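PDB 3OFG: Boca/mesd chaperone for ywtd beta-propeller-egf protein 1 from Caenorhabditis elegans, which probably acts in the endoplasmic reticulum as a chaperone for the folding of YWTD beta-propeller-EGF modules of LDL-receptor-type proteins, represented here by its structured domain. Local coordinates for residues Gln37-Gln40 with Ser41-Tyr44. Numbering follows the deposited sequence.
Sequences QIWQ and SQLY
Gln42 reaches back one helical turn to Ile38 and Trp39. Its CG stands beside the backbone N (chi1 -66°) and the chain then runs extended, which sets OE1 at the indole edge. OE1 lies in the plane of the Trp39 ring, 3.4 Å from CD1, and 3.6 Å from Ile38 CG2; amide and ring planes differ by 32°. With an alanine in place of Gln42, the CD1 edge of Trp39 and Ile38 CG2 would probably lose the OE1 contact, and Phe76 the side chain that touches it. Along the backbone, Ser41 N bonds to Gln37 O and Gln42 N to Ile38 O, both at 2.9 Å, and Leu43 N to Trp39 O at 2.8 Å. The buried face is the tight one: Trp39 packs on Leu77 and Phe82, while Leu43 packs on Phe76 and Leu50. Gln40 borders that face, its NE2 hydrogen-bonded to Leu50 O. The solvent side is looser: Ser41 and Tyr44 are exposed, and the Tyr44 ring leads away from the turn to meet Asp94 of the second subunit. Such i to i+4 bonding with a one-sided apolar stripe is typical of an amphipathic alpha-helix, here helix 29-45 beside the four-stranded antiparallel sheet of the Mesd-family domain.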
# COMPACT_ATOMS: atom_id res chain seq x y z
N GLN A 37 3.27 -9.93 -11.43
CA GLN A 37 4.61 -9.70 -11.94
C GLN A 37 4.61 -9.63 -13.46
O GLN A 37 5.34 -8.83 -14.02
CB GLN A 37 5.59 -10.76 -11.48
CG GLN A 37 6.98 -10.30 -11.82
CD GLN A 37 8.09 -10.98 -11.06
OE1 GLN A 37 8.11 -11.00 -9.82
NE2 GLN A 37 9.08 -11.44 -11.81
N ILE A 38 3.80 -10.43 -14.12
CA ILE A 38 3.67 -10.36 -15.57
C ILE A 38 3.14 -8.99 -15.99
O ILE A 38 3.68 -8.35 -16.91
CB ILE A 38 2.81 -11.51 -16.14
CG1 ILE A 38 3.56 -12.83 -15.99
CG2 ILE A 38 2.43 -11.26 -17.59
CD1 ILE A 38 2.67 -14.05 -16.15
N TRP A 39 2.07 -8.53 -15.35
CA TRP A 39 1.55 -7.19 -15.67
C TRP A 39 2.60 -6.13 -15.42
O TRP A 39 2.72 -5.18 -16.20
CB TRP A 39 0.25 -6.90 -14.93
CG TRP A 39 -0.82 -7.89 -15.23
CD1 TRP A 39 -1.04 -8.52 -16.42
CD2 TRP A 39 -1.81 -8.38 -14.32
NE1 TRP A 39 -2.11 -9.38 -16.30
CE2 TRP A 39 -2.58 -9.31 -15.02
CE3 TRP A 39 -2.10 -8.13 -12.98
CZ2 TRP A 39 -3.64 -9.99 -14.42
CZ3 TRP A 39 -3.14 -8.82 -12.38
CH2 TRP A 39 -3.88 -9.75 -13.10
N GLN A 40 3.35 -6.25 -14.34
CA GLN A 40 4.43 -5.30 -14.06
C GLN A 40 5.42 -5.30 -15.22
O GLN A 40 5.89 -4.23 -15.66
CB GLN A 40 5.13 -5.67 -12.76
CG GLN A 40 6.34 -4.81 -12.45
CD GLN A 40 7.10 -5.32 -11.26
OE1 GLN A 40 7.25 -6.54 -11.09
NE2 GLN A 40 7.62 -4.42 -10.45
N SER A 41 5.77 -6.47 -15.73
CA SER A 41 6.70 -6.54 -16.86
C SER A 41 6.13 -5.89 -18.12
O SER A 41 6.81 -5.11 -18.81
CB SER A 41 7.06 -7.99 -17.19
OG SER A 41 7.83 -8.57 -16.14
N GLN A 42 4.87 -6.18 -18.43
CA GLN A 42 4.22 -5.59 -19.58
C GLN A 42 4.14 -4.07 -19.45
O GLN A 42 4.42 -3.33 -20.42
CB GLN A 42 2.83 -6.19 -19.78
CG GLN A 42 2.87 -7.65 -20.15
CD GLN A 42 1.46 -8.17 -20.30
OE1 GLN A 42 0.81 -8.49 -19.32
NE2 GLN A 42 0.94 -8.12 -21.52
N LEU A 43 3.84 -3.56 -18.26
CA LEU A 43 3.79 -2.13 -18.03
C LEU A 43 5.19 -1.52 -18.13
O LEU A 43 5.33 -0.43 -18.69
CB LEU A 43 3.12 -1.82 -16.69
CG LEU A 43 1.59 -1.92 -16.80
CD1 LEU A 43 0.97 -2.09 -15.43
CD2 LEU A 43 1.00 -0.69 -17.47
N TYR A 44 6.21 -2.21 -17.64
CA TYR A 44 7.58 -1.75 -17.76
C TYR A 44 7.88 -1.56 -19.26
O TYR A 44 8.50 -0.55 -19.67
CB TYR A 44 8.57 -2.75 -17.14
CG TYR A 44 9.99 -2.27 -17.31
CD1 TYR A 44 10.68 -2.49 -18.51
CD2 TYR A 44 10.61 -1.52 -16.32
CE1 TYR A 44 11.97 -2.00 -18.69
CE2 TYR A 44 11.90 -1.03 -16.51
CZ TYR A 44 12.54 -1.28 -17.69
OH TYR A 44 13.83 -0.77 -17.84